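Local coordinates for protein fructose-bisphosphate aldolase (Thermus caldophilus, PDB 2FJK) that belongs to the class II fructose-bisphosphate aldolases, a TIM-barrel family, and holds 1,3-dihydroxyacetonephosphate in its pocket, at residues A[135-140]-A[149-154]; A[156-161]-A[199-204]; A[36-41]-A[70-75]; A[215-220]-A[257-262]; A[60-65]-A[92-97]. All blocks are in the same frame, centred on the assembly; numbering follows the deposited sequence.

Contact 1: residues A[135-140]-A[149-154]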
# COMPACT_ATOMS: atom_id res chain seq x y z
N ARG A 135 -12.16 0.89 37.13
CA ARG A 135 -12.49 -0.38 36.51
C ARG A 135 -13.89 -0.37 35.91
O ARG A 135 -14.83 0.10 36.55
CB ARG A 135 -12.38 -1.51 37.53
CG ARG A 135 -12.53 -2.90 36.95
CD ARG A 135 -11.26 -3.69 37.18
NE ARG A 135 -10.83 -3.60 38.58
CZ ARG A 135 -9.79 -4.25 39.08
NH1 ARG A 135 -9.06 -5.05 38.31
NH2 ARG A 135 -9.47 -4.10 40.36
N LEU A 136 -14.02 -0.88 34.69
CA LEU A 136 -15.31 -0.92 34.02
C LEU A 136 -16.17 -2.04 34.58
O LEU A 136 -16.30 -3.10 33.99
CB LEU A 136 -15.14 -1.14 32.51
CG LEU A 136 -14.77 0.07 31.64
CD1 LEU A 136 -14.61 -0.40 30.20
CD2 LEU A 136 -15.84 1.13 31.74
N ALA A 137 -16.75 -1.78 35.75
CA ALA A 137 -17.61 -2.75 36.40
C ALA A 137 -18.92 -2.07 36.71
O ALA A 137 -18.96 -0.87 37.03
CB ALA A 137 -16.95 -3.25 37.68
N GLY A 138 -20.01 -2.82 36.62
CA GLY A 138 -21.31 -2.24 36.92
C GLY A 138 -21.47 -2.07 38.42
O GLY A 138 -20.72 -2.66 39.20
N ILE A 139 -22.45 -1.26 38.81
CA ILE A 139 -22.73 -1.01 40.22
C ILE A 139 -24.20 -0.67 40.41
O ILE A 139 -24.81 -0.01 39.57
CB ILE A 139 -21.88 0.16 40.80
CG1 ILE A 139 -21.66 1.23 39.74
CG2 ILE A 139 -20.57 -0.38 41.33
CD1 ILE A 139 -22.91 1.99 39.34
N GLU A 140 -24.77 -1.12 41.52
CA GLU A 140 -26.16 -0.84 41.80
C GLU A 140 -26.25 0.50 42.51
O GLU A 140 -25.23 1.16 42.73
CB GLU A 140 -26.76 -1.94 42.68
CG GLU A 140 -26.49 -3.34 42.17
CD GLU A 140 -27.51 -4.34 42.67
OE1 GLU A 140 -28.69 -4.24 42.26
OE2 GLU A 140 -27.14 -5.23 43.47
N ASP A 149 -14.55 5.58 45.68
CA ASP A 149 -13.14 5.31 45.47
C ASP A 149 -12.89 3.86 45.11
O ASP A 149 -12.01 3.56 44.30
CB ASP A 149 -12.34 5.67 46.73
CG ASP A 149 -12.36 7.16 47.02
OD1 ASP A 149 -11.97 7.94 46.13
OD2 ASP A 149 -12.76 7.54 48.14
N ALA A 150 -13.67 2.95 45.70
CA ALA A 150 -13.52 1.53 45.42
C ALA A 150 -13.49 1.31 43.92
O ALA A 150 -12.45 0.96 43.35
CB ALA A 150 -14.67 0.74 46.05
N LEU A 151 -14.63 1.52 43.28
CA LEU A 151 -14.76 1.35 41.84
C LEU A 151 -15.17 2.69 41.25
O LEU A 151 -15.49 3.63 41.98
CB LEU A 151 -15.84 0.31 41.53
CG LEU A 151 -16.13 0.05 40.06
CD1 LEU A 151 -14.98 -0.73 39.45
CD2 LEU A 151 -17.44 -0.73 39.91
N LEU A 152 -15.17 2.78 39.92
CA LEU A 152 -15.57 3.99 39.22
C LEU A 152 -14.59 5.15 39.35
O LEU A 152 -14.04 5.40 40.42
CB LEU A 152 -16.96 4.43 39.68
CG LEU A 152 -18.04 3.34 39.65
CD1 LEU A 152 -19.38 3.97 40.01
CD2 LEU A 152 -18.11 2.68 38.28
N THR A 153 -14.41 5.85 38.24
CA THR A 153 -13.50 6.98 38.15
C THR A 153 -13.79 8.11 39.13
O THR A 153 -14.94 8.52 39.30
CB THR A 153 -13.53 7.59 36.74
OG1 THR A 153 -13.32 6.56 35.77
CG2 THR A 153 -12.44 8.65 36.59
N ASN A 154 -12.74 8.60 39.77
CA ASN A 154 -12.84 9.71 40.71
C ASN A 154 -12.34 10.94 39.94
O ASN A 154 -11.19 10.98 39.51
CB ASN A 154 -11.95 9.44 41.92
CG ASN A 154 -11.84 10.64 42.85
OD1 ASN A 154 -12.80 11.03 43.52
ND2 ASN A 154 -10.66 11.24 42.89

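Contact 2: residues A[156-161]-A[199-204]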
# COMPACT_ATOMS: atom_id res chain seq x y z
N GLU A 156 -11.22 14.13 40.60
CA GLU A 156 -9.92 14.70 40.96
C GLU A 156 -8.79 13.84 40.44
O GLU A 156 -7.82 14.35 39.88
CB GLU A 156 -9.79 14.83 42.48
CG GLU A 156 -10.29 16.14 43.04
CD GLU A 156 -11.73 16.42 42.68
OE1 GLU A 156 -12.53 15.46 42.66
OE2 GLU A 156 -12.06 17.60 42.44
N GLU A 157 -8.91 12.54 40.65
CA GLU A 157 -7.89 11.61 40.18
C GLU A 157 -7.77 11.70 38.67
O GLU A 157 -6.67 11.61 38.12
CB GLU A 157 -8.26 10.17 40.56
CG GLU A 157 -7.97 9.79 41.99
CD GLU A 157 -8.25 8.33 42.26
OE1 GLU A 157 -7.79 7.49 41.46
OE2 GLU A 157 -8.93 8.02 43.27
N ALA A 158 -8.91 11.86 38.01
CA ALA A 158 -8.95 11.95 36.56
C ALA A 158 -8.07 13.09 36.03
O ALA A 158 -7.22 12.87 35.17
CB ALA A 158 -10.39 12.13 36.08
N ARG A 159 -8.29 14.30 36.54
CA ARG A 159 -7.51 15.45 36.10
C ARG A 159 -6.02 15.19 36.29
O ARG A 159 -5.21 15.43 35.39
CB ARG A 159 -7.89 16.70 36.89
CG ARG A 159 -7.05 17.92 36.53
CD ARG A 159 -7.18 19.02 37.57
NE ARG A 159 -8.56 19.46 37.75
CZ ARG A 159 -8.92 20.48 38.53
NH1 ARG A 159 -8.00 21.17 39.20
NH2 ARG A 159 -10.20 20.81 38.64
N ILE A 160 -5.67 14.71 37.48
CA ILE A 160 -4.28 14.43 37.82
C ILE A 160 -3.68 13.35 36.92
O ILE A 160 -2.54 13.47 36.47
CB ILE A 160 -4.15 14.00 39.29
CG1 ILE A 160 -4.63 15.12 40.20
CG2 ILE A 160 -2.69 13.67 39.59
CD1 ILE A 160 -4.68 14.75 41.67
N PHE A 161 -4.45 12.29 36.68
CA PHE A 161 -3.99 11.19 35.84
C PHE A 161 -3.69 11.75 34.45
O PHE A 161 -2.63 11.51 33.88
CB PHE A 161 -5.07 10.11 35.75
CG PHE A 161 -4.69 8.92 34.91
CD1 PHE A 161 -3.64 8.09 35.30
CD2 PHE A 161 -5.40 8.60 33.76
CE1 PHE A 161 -3.30 6.97 34.55
CE2 PHE A 161 -5.07 7.48 32.99
CZ PHE A 161 -4.02 6.66 33.39
N LYS A 199 -16.13 18.26 34.11
CA LYS A 199 -15.83 19.61 34.57
C LYS A 199 -14.36 19.78 34.91
O LYS A 199 -13.83 20.90 34.90
CB LYS A 199 -16.69 19.96 35.79
CG LYS A 199 -18.18 19.91 35.52
CD LYS A 199 -18.97 20.50 36.68
CE LYS A 199 -20.46 20.46 36.42
NZ LYS A 199 -21.24 21.03 37.54
N LEU A 200 -13.68 18.68 35.21
CA LEU A 200 -12.27 18.74 35.56
C LEU A 200 -11.36 18.26 34.43
O LEU A 200 -10.19 18.61 34.38
CB LEU A 200 -12.01 17.92 36.82
CG LEU A 200 -12.90 18.24 38.03
CD1 LEU A 200 -12.33 17.58 39.28
CD2 LEU A 200 -12.99 19.75 38.23
N VAL A 201 -11.92 17.46 33.53
CA VAL A 201 -11.15 16.93 32.42
C VAL A 201 -11.75 17.40 31.10
O VAL A 201 -12.76 16.88 30.64
CB VAL A 201 -11.11 15.39 32.44
CG1 VAL A 201 -10.20 14.87 31.33
CG2 VAL A 201 -10.61 14.91 33.80
N PRO A 202 -11.12 18.40 30.47
CA PRO A 202 -11.56 18.97 29.19
C PRO A 202 -11.40 18.03 28.00
O PRO A 202 -12.20 18.05 27.07
CB PRO A 202 -10.71 20.23 29.07
CG PRO A 202 -9.43 19.81 29.71
CD PRO A 202 -9.90 19.09 30.95
N ALA A 203 -10.36 17.20 28.03
CA ALA A 203 -10.10 16.25 26.95
C ALA A 203 -11.34 15.42 26.64
O ALA A 203 -12.22 15.27 27.48
CB ALA A 203 -8.95 15.34 27.34
N PRO A 204 -11.44 14.88 25.42
CA PRO A 204 -12.62 14.07 25.12
C PRO A 204 -12.73 12.83 25.99
O PRO A 204 -11.73 12.19 26.30
CB PRO A 204 -12.46 13.76 23.63
CG PRO A 204 -11.01 13.98 23.35
CD PRO A 204 -10.64 15.14 24.21

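Contact 3: residues A[36-41]-A[70-75]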
# COMPACT_ATOMS: atom_id res chain seq x y z
N ALA A 36 -21.46 1.99 6.51
CA ALA A 36 -22.41 2.67 7.37
C ALA A 36 -21.89 4.09 7.57
O ALA A 36 -22.66 5.05 7.60
CB ALA A 36 -22.52 1.95 8.72
N ALA A 37 -20.57 4.23 7.69
CA ALA A 37 -19.96 5.54 7.86
C ALA A 37 -20.11 6.42 6.60
O ALA A 37 -20.40 7.61 6.71
CB ALA A 37 -18.49 5.39 8.22
N GLU A 38 -19.90 5.84 5.42
CA GLU A 38 -20.03 6.61 4.17
C GLU A 38 -21.48 7.08 4.12
O GLU A 38 -21.76 8.25 3.89
CB GLU A 38 -19.68 5.76 2.95
CG GLU A 38 -18.22 5.30 2.91
CD GLU A 38 -17.23 6.44 2.82
OE1 GLU A 38 -17.56 7.56 3.30
OE2 GLU A 38 -16.12 6.24 2.30
N GLU A 39 -22.41 6.14 4.31
CA GLU A 39 -23.82 6.52 4.36
C GLU A 39 -23.83 7.29 5.69
O GLU A 39 -22.94 7.10 6.52
CB GLU A 39 -24.71 5.28 4.47
CG GLU A 39 -24.74 4.43 3.21
CD GLU A 39 -25.67 3.23 3.33
OE1 GLU A 39 -26.77 3.38 3.92
OE2 GLU A 39 -25.31 2.15 2.83
N MSE A 40 -24.81 8.15 5.91
CA MSE A 40 -24.83 8.90 7.16
C MSE A 40 -23.73 9.96 7.22
O MSE A 40 -23.77 10.84 8.08
CB MSE A 40 -24.66 7.96 8.36
CG MSE A 40 -25.96 7.62 9.08
SE MSE A 40 -27.10 6.49 8.05
CE MSE A 40 -27.86 7.83 6.86
N LYS A 41 -22.76 9.89 6.30
CA LYS A 41 -21.66 10.85 6.26
C LYS A 41 -21.17 11.11 7.68
O LYS A 41 -21.15 12.26 8.14
CB LYS A 41 -22.13 12.19 5.66
CG LYS A 41 -22.84 12.11 4.30
CD LYS A 41 -23.23 13.52 3.84
CE LYS A 41 -24.13 13.50 2.62
NZ LYS A 41 -23.43 12.99 1.40
N GLU A 70 -8.64 5.34 2.20
CA GLU A 70 -9.53 5.47 1.04
C GLU A 70 -10.90 6.07 1.34
O GLU A 70 -11.50 6.68 0.46
CB GLU A 70 -9.72 4.10 0.37
CG GLU A 70 -8.57 3.68 -0.53
CD GLU A 70 -8.73 2.26 -1.07
OE1 GLU A 70 -9.73 1.98 -1.77
OE2 GLU A 70 -7.84 1.42 -0.81
N ALA A 71 -11.38 5.91 2.57
CA ALA A 71 -12.69 6.43 2.96
C ALA A 71 -12.87 7.93 2.71
O ALA A 71 -11.91 8.69 2.76
CB ALA A 71 -12.96 6.12 4.41
N ARG A 72 -14.12 8.33 2.47
CA ARG A 72 -14.45 9.73 2.22
C ARG A 72 -14.94 10.47 3.46
O ARG A 72 -15.45 11.59 3.36
CB ARG A 72 -15.50 9.82 1.10
CG ARG A 72 -14.96 9.43 -0.27
CD ARG A 72 -16.03 9.50 -1.35
NE ARG A 72 -15.45 9.57 -2.69
CZ ARG A 72 -14.74 10.60 -3.15
NH1 ARG A 72 -14.52 11.66 -2.38
NH2 ARG A 72 -14.24 10.57 -4.38
N VAL A 73 -14.80 9.83 4.62
CA VAL A 73 -15.20 10.43 5.90
C VAL A 73 -14.01 10.26 6.83
O VAL A 73 -13.12 9.46 6.55
CB VAL A 73 -16.44 9.73 6.53
CG1 VAL A 73 -17.60 9.75 5.55
CG2 VAL A 73 -16.10 8.30 6.92
N PRO A 74 -13.97 11.01 7.94
CA PRO A 74 -12.83 10.86 8.86
C PRO A 74 -12.87 9.48 9.52
O PRO A 74 -13.90 9.09 10.07
CB PRO A 74 -13.05 11.97 9.89
CG PRO A 74 -13.87 13.00 9.12
CD PRO A 74 -14.84 12.12 8.36
N VAL A 75 -11.77 8.76 9.46
CA VAL A 75 -11.68 7.43 10.06
C VAL A 75 -10.42 7.28 10.89
O VAL A 75 -9.32 7.59 10.44
CB VAL A 75 -11.67 6.31 8.99
CG1 VAL A 75 -11.40 4.97 9.65
CG2 VAL A 75 -13.00 6.28 8.24

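Contact 4: residues A[215-220]-A[257-262]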
# COMPACT_ATOMS: atom_id res chain seq x y z
N GLN A 215 -33.50 -5.95 23.07
CA GLN A 215 -34.33 -7.11 23.33
C GLN A 215 -34.72 -7.85 22.06
O GLN A 215 -34.58 -9.08 21.98
CB GLN A 215 -35.59 -6.69 24.10
CG GLN A 215 -36.47 -7.84 24.57
CD GLN A 215 -35.70 -8.90 25.35
OE1 GLN A 215 -34.92 -8.59 26.24
NE2 GLN A 215 -35.94 -10.16 25.01
N GLU A 216 -35.19 -7.11 21.06
CA GLU A 216 -35.58 -7.73 19.80
C GLU A 216 -34.43 -8.56 19.24
O GLU A 216 -34.64 -9.65 18.72
CB GLU A 216 -36.02 -6.65 18.79
CG GLU A 216 -35.46 -5.25 19.05
CD GLU A 216 -36.10 -4.57 20.26
OE1 GLU A 216 -37.35 -4.45 20.29
OE2 GLU A 216 -35.36 -4.16 21.19
N LEU A 217 -33.21 -8.03 19.36
CA LEU A 217 -32.03 -8.74 18.87
C LEU A 217 -31.85 -10.02 19.68
O LEU A 217 -31.65 -11.10 19.13
CB LEU A 217 -30.78 -7.85 18.99
CG LEU A 217 -29.41 -8.48 18.72
CD1 LEU A 217 -29.44 -9.33 17.46
CD2 LEU A 217 -28.36 -7.39 18.61
N VAL A 218 -31.93 -9.88 21.00
CA VAL A 218 -31.80 -11.04 21.89
C VAL A 218 -32.79 -12.11 21.43
O VAL A 218 -32.41 -13.26 21.22
CB VAL A 218 -32.12 -10.65 23.35
CG1 VAL A 218 -32.09 -11.89 24.24
CG2 VAL A 218 -31.13 -9.62 23.84
N GLU A 219 -34.05 -11.72 21.25
CA GLU A 219 -35.11 -12.64 20.83
C GLU A 219 -34.91 -13.20 19.43
O GLU A 219 -35.29 -14.34 19.14
CB GLU A 219 -36.48 -11.94 20.94
CG GLU A 219 -36.80 -11.48 22.37
CD GLU A 219 -38.21 -10.92 22.54
OE1 GLU A 219 -39.17 -11.64 22.21
OE2 GLU A 219 -38.35 -9.77 23.01
N ARG A 220 -34.31 -12.40 18.55
CA ARG A 220 -34.05 -12.84 17.19
C ARG A 220 -32.98 -13.93 17.25
O ARG A 220 -33.04 -14.93 16.53
CB ARG A 220 -33.54 -11.66 16.36
CG ARG A 220 -33.41 -11.92 14.88
CD ARG A 220 -32.88 -10.67 14.19
NE ARG A 220 -33.15 -10.64 12.76
CZ ARG A 220 -32.62 -11.47 11.88
NH1 ARG A 220 -31.77 -12.41 12.28
NH2 ARG A 220 -32.93 -11.37 10.59
N ARG A 257 -21.56 -8.42 17.15
CA ARG A 257 -21.36 -9.87 17.16
C ARG A 257 -22.70 -10.58 17.17
O ARG A 257 -22.92 -11.50 16.39
CB ARG A 257 -20.59 -10.32 18.41
CG ARG A 257 -19.18 -9.81 18.54
CD ARG A 257 -18.53 -10.48 19.77
NE ARG A 257 -17.30 -9.82 20.16
CZ ARG A 257 -16.43 -10.33 21.03
NH1 ARG A 257 -16.66 -11.51 21.60
NH2 ARG A 257 -15.32 -9.65 21.34
N LEU A 258 -23.58 -10.15 18.07
CA LEU A 258 -24.92 -10.72 18.19
C LEU A 258 -25.71 -10.63 16.89
O LEU A 258 -26.27 -11.62 16.42
CB LEU A 258 -25.72 -10.02 19.29
CG LEU A 258 -26.06 -10.80 20.55
CD1 LEU A 258 -27.11 -10.02 21.33
CD2 LEU A 258 -26.58 -12.20 20.20
N ALA A 259 -25.76 -9.43 16.32
CA ALA A 259 -26.49 -9.25 15.07
C ALA A 259 -25.92 -10.19 13.99
O ALA A 259 -26.66 -10.93 13.35
CB ALA A 259 -26.40 -7.80 14.62
N PHE A 260 -24.60 -10.15 13.82
CA PHE A 260 -23.93 -10.99 12.82
C PHE A 260 -24.23 -12.48 13.02
O PHE A 260 -24.59 -13.19 12.08
CB PHE A 260 -22.42 -10.76 12.91
CG PHE A 260 -21.65 -11.29 11.74
CD1 PHE A 260 -21.48 -10.52 10.60
CD2 PHE A 260 -21.12 -12.57 11.77
CE1 PHE A 260 -20.79 -11.01 9.50
CE2 PHE A 260 -20.42 -13.08 10.67
CZ PHE A 260 -20.25 -12.30 9.54
N THR A 261 -24.06 -12.96 14.25
CA THR A 261 -24.30 -14.36 14.56
C THR A 261 -25.79 -14.69 14.44
O THR A 261 -26.17 -15.77 13.96
CB THR A 261 -23.80 -14.72 15.98
OG1 THR A 261 -22.38 -14.47 16.07
CG2 THR A 261 -24.06 -16.19 16.29
N ALA A 262 -26.64 -13.77 14.88
CA ALA A 262 -28.07 -14.01 14.79
C ALA A 262 -28.38 -14.36 13.34
O ALA A 262 -29.04 -15.35 13.05
CB ALA A 262 -28.85 -12.77 15.20

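Contact 5: residues A[60-65]-A[92-97]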
# COMPACT_ATOMS: atom_id res chain seq x y z
N LEU A 60 -5.71 -8.31 8.45
CA LEU A 60 -6.66 -7.36 9.03
C LEU A 60 -6.10 -5.97 9.22
O LEU A 60 -6.73 -4.99 8.82
CB LEU A 60 -7.18 -7.88 10.39
CG LEU A 60 -8.17 -6.95 11.09
CD1 LEU A 60 -9.39 -6.73 10.19
CD2 LEU A 60 -8.60 -7.56 12.42
N THR A 61 -4.93 -5.87 9.85
CA THR A 61 -4.34 -4.56 10.11
C THR A 61 -4.04 -3.78 8.84
O THR A 61 -4.31 -2.59 8.78
CB THR A 61 -3.03 -4.65 10.95
OG1 THR A 61 -2.12 -5.58 10.36
CG2 THR A 61 -3.35 -5.08 12.37
N ARG A 62 -3.49 -4.46 7.84
CA ARG A 62 -3.15 -3.81 6.57
C ARG A 62 -4.41 -3.32 5.88
O ARG A 62 -4.45 -2.20 5.35
CB ARG A 62 -2.41 -4.77 5.64
CG ARG A 62 -1.08 -5.33 6.18
CD ARG A 62 -0.07 -4.23 6.48
NE ARG A 62 -0.61 -3.27 7.43
CZ ARG A 62 -0.02 -2.14 7.79
NH1 ARG A 62 1.16 -1.81 7.28
NH2 ARG A 62 -0.62 -1.33 8.64
N MSE A 63 -5.45 -4.15 5.89
CA MSE A 63 -6.71 -3.81 5.26
C MSE A 63 -7.42 -2.64 5.95
O MSE A 63 -7.92 -1.73 5.28
CB MSE A 63 -7.64 -5.02 5.26
CG MSE A 63 -9.00 -4.72 4.66
SE MSE A 63 -10.25 -6.15 4.91
CE MSE A 63 -10.08 -7.02 3.22
N VAL A 64 -7.45 -2.65 7.28
CA VAL A 64 -8.11 -1.59 8.02
C VAL A 64 -7.45 -0.22 7.80
O VAL A 64 -8.15 0.78 7.60
CB VAL A 64 -8.16 -1.93 9.53
CG1 VAL A 64 -8.67 -0.75 10.32
CG2 VAL A 64 -9.08 -3.12 9.76
N VAL A 65 -6.12 -0.16 7.83
CA VAL A 65 -5.43 1.11 7.60
C VAL A 65 -5.79 1.55 6.18
O VAL A 65 -6.26 2.67 5.97
CB VAL A 65 -3.89 0.95 7.72
CG1 VAL A 65 -3.20 2.32 7.56
CG2 VAL A 65 -3.54 0.34 9.07
N LEU A 92 1.57 0.47 16.79
CA LEU A 92 2.24 1.60 16.12
C LEU A 92 2.86 1.12 14.81
O LEU A 92 2.79 1.81 13.79
CB LEU A 92 3.35 2.18 17.00
CG LEU A 92 2.94 2.75 18.35
CD1 LEU A 92 4.18 3.31 19.07
CD2 LEU A 92 1.89 3.84 18.15
N ARG A 93 3.46 -0.07 14.89
CA ARG A 93 4.10 -0.72 13.75
C ARG A 93 3.10 -1.03 12.63
O ARG A 93 3.46 -1.01 11.46
CB ARG A 93 4.74 -2.02 14.21
CG ARG A 93 5.30 -2.89 13.09
CD ARG A 93 6.58 -2.31 12.52
NE ARG A 93 7.28 -3.28 11.68
CZ ARG A 93 8.44 -3.05 11.07
NH1 ARG A 93 9.04 -1.88 11.20
NH2 ARG A 93 9.00 -4.00 10.34
N GLU A 94 1.86 -1.35 13.01
CA GLU A 94 0.84 -1.68 12.02
C GLU A 94 0.04 -0.46 11.55
O GLU A 94 -1.01 -0.60 10.93
CB GLU A 94 -0.13 -2.71 12.58
CG GLU A 94 0.34 -4.15 12.43
CD GLU A 94 1.46 -4.29 11.42
OE1 GLU A 94 1.88 -3.27 10.84
OE2 GLU A 94 1.93 -5.43 11.21
N GLY A 95 0.53 0.74 11.86
CA GLY A 95 -0.14 1.95 11.39
C GLY A 95 -1.36 2.52 12.11
O GLY A 95 -2.03 3.40 11.57
N PHE A 96 -1.65 2.03 13.32
CA PHE A 96 -2.79 2.55 14.06
C PHE A 96 -2.55 4.03 14.32
O PHE A 96 -1.42 4.46 14.51
CB PHE A 96 -2.98 1.79 15.37
CG PHE A 96 -3.49 0.38 15.19
CD1 PHE A 96 -3.04 -0.41 14.14
CD2 PHE A 96 -4.39 -0.17 16.10
CE1 PHE A 96 -3.49 -1.73 13.99
CE2 PHE A 96 -4.84 -1.48 15.96
CZ PHE A 96 -4.39 -2.27 14.91
N THR A 97 -3.64 4.80 14.33
CA THR A 97 -3.54 6.24 14.54
C THR A 97 -3.84 6.66 15.97
O THR A 97 -3.76 7.84 16.31
CB THR A 97 -4.49 6.96 13.58
OG1 THR A 97 -5.83 6.55 13.83
CG2 THR A 97 -4.12 6.62 12.14

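Contact 1: residues A[135-140]-A[149-154]
Leu-151 pushes its two methyl groups against the loop 135-140, one toward each end of it. CD1 lies 3.0 Å from Arg-135 O and also meets Arg-135 CB, so the leucine crosses the foot of the arginine at about a right angle while the guanidinium leads away. The other branch, CD2, is pinched between Ala-137 CB at 3.4 Å and Ile-139 CG2 at 3.5 Å, both tighter than ordinary van der Waals spacing. With CG anti to the backbone N (chi1 178°), the fork of Leu-151 opens across this row of groups. Leu-152, the next residue, meets Ile-139 tip to tip, its CD1 3.6 Å from Ile-139 CG1, and its CD2 faces Ala-137 O. No hydrogen bond joins the two segments; the leucine methyls lie on the loop's carbonyl oxygens as well as on its apolar branches. The loop follows strand 128-133, and the two leucines come directly after helix 146-150. Leu-152 also packs on Arg-193 of helix 191-200, Ile-139 on Phe-188, and the hydroxyl of neighbouring Thr-153 bonds to Leu-133 O and Ala-173 N, tying the turn to strand 128-133 and to the chain just beyond strand 171-172.

Contact 2: residues A[156-161]-A[199-204]
Ala-158 and Val-201 form the apolar part of this contact: the alanine methyl CB sits 3.6 Å from Val-201 CG2, which also approaches Arg-159 N at 3.6 Å, so this single branch rests against the backbone of helix 155-164. Around the apolar pair, charged side chains lie against Leu-200. Arg-159, the residue after Ala-158, crosses the leucine obliquely: its chain runs out extended and then bends at chi3 (-58°), which brings the guanidinium edge-on to Leu-200, with NH2 3.0 Å from Leu-200 CD2. Leu-200 CB lies in the plane of the same group, so the leucine meets an edge and not a face. Glu-156 reaches the other methyl: bent at chi2 (57°), it folds its carboxylate back until OE2 is 3.2 Å from Leu-200 CD1. Hydrogen bonds across the two segments are absent. Val-201 O instead bonds to Arg-13 NH1, while Ala-158 and Val-201 both pack on Leu-170, before strand 171-172. The chemistry is thus layered, with small buried methyls inside and, further out, one methyl of the leucine against each of two ionic side chains. Their charged ends themselves lie on these methyls, so the contact is one of van der Waals touch and not of charge pairing between the segments.

Contact 3: residues A[36-41]-A[70-75]
Glu-38 OE2 accepts the backbone N-H of Arg-72 at 2.9 Å, an almost straight bond (173°) that uses the syn lone pair of the carboxylate. In the TIM barrel this ties the C-terminal end of helix 27-38 to the loop between helix 50-68 and strand 75-78, on the side where helices end and strands begin. Glu-38 gets there by bending at chi2 (-63°), which swings the carboxylate across the gap to the loop. The grip is on the main chain: Arg-72 crosses the glutamate at about a right angle and its own guanidinium leads away, with NE 6.0 Å from Glu-38 OE2, so any attraction between the charges is probably weak. OE2 also lies near Ala-71 CA. Beside this polar link, the buried Val-73 points its branches at the helix, CG2 meeting Ala-37 CB at 4.0 Å and CG1 lying 3.7 Å from Ala-37 O. The segment 70-75 faces other copies too: Glu-70 makes salt bridges to Arg-58 and Arg-62 of the second subunit, and Arg-72 packs on Met-1 of the third. Val-73 also touches Ala-305, and its backbone bonds with Met-1 of its own chain. The remaining glutamate oxygen, Glu-38 OE1, rests against a methyl, 3.1 Å from Val-73 CG1.

Contact 4: residues A[215-220]-A[257-262]
Two outer helices of the TIM barrel, 215-223 and 254-270, run side by side in roughly the same direction here, their short segments crossing at 35° with axes 9.7 Å apart. Leu-217 is central to the contact. Its CG is anti to the backbone N (chi1 171°), and the two methyls part over the partner helix: CD2 meets Leu-258 CB at 3.8 Å, while CD1 comes down on the backbone, 3.8 Å from Ala-259 CA. The same CD1 reaches Ala-262 CB at 4.2 Å, one turn further on. Leu-258 answers with its own branch, CD1 lying 3.8 Å from Leu-217 CG, so that the two leucines cross at a slant. The small side chains of Ala-259 and Ala-262 are consistent with so close an approach. One turn on from Leu-217, Arg-220 runs extended past Ala-262, its NH1 4.1 Å from Ala-262 CB. The charge of this arginine is met by a salt bridge from NH1 to Glu-266, further along helix 254-270, so the pairing spans the same two helices. Beyond the contact, Ala-259 packs on Val-291 of helix 277-299, Leu-258 and Thr-261 on Phe-221 of helix 215-223, and Leu-258 also on Phe-275 of the second subunit, so helix 254-270 packs on helices 215-223 and 277-299 and also touches that subunit.

Contact 5: residues A[60-65]-A[92-97]
Thr-61 and Glu-94 supply the main van der Waals contact: the aliphatic part of the glutamate crosses the threonine obliquely, with Glu-94 CG 3.5 Å from Thr-61 OG1 and 3.7 Å from Thr-61 CB. The hydroxyl is not bonded across the gap; it bonds back to Gly-57 O within its own helix, and chi1 (52°) turns it that way between the backbone N and the carbonyl carbon. The threonine methyl also reaches Phe-96, Thr-61 CG2 meeting Phe-96 CE1 at 3.7 Å in the plane of the ring and at its edge. Val-65, one turn along, sets CG2 3.3 Å from Glu-94 O, so a methyl lies against this carbonyl near the end of helix 85-93. The charged pair is looser. Arg-62, bent at chi2 and chi3, brings its guanidinium under the carboxylate: Glu-94 OE1 stands 3.7 Å above the centre of the guanidinium plane. The salt bridge, Arg-62 NH2 to Glu-94 OE1, is long at 3.9 Å and purely electrostatic, since no N-H points at the oxygen. At the interface with the fourth subunit, Arg-93 of each chain bonds to Leu-92 O and Phe-96 O of the other. Phe-96 itself packs inward on Val-77 of strand 75-78. Gly-95, at positive phi (81°), is the C-prime residue of a Schellman motif ending helix 85-93, the turn by which this barrel helix is closed before strand 98-101.

All five contacts lie among the helices and connecting loops of one barrel. Contacts 3 and 5 interleave along the chain, since helix 50-68 runs between the segments of contact 3; their centres are 18 Å apart and their nearest atoms about 5 Å. Contacts 1, 2 and 4 then follow in series. Contacts 1 and 2 are neighbours, centres 16 Å apart, meeting where Thr-153 packs on Ala-158; helices 146-150 and 155-164 link them directly. The centres of contacts 2 and 4 are 37 Å apart, on opposite sides of the chain's centre, and contact 3 is likewise opposite contact 1. The contacts are thus spread around the barrel wall, and contacts 3, 4 and 5 also adjoin other subunits.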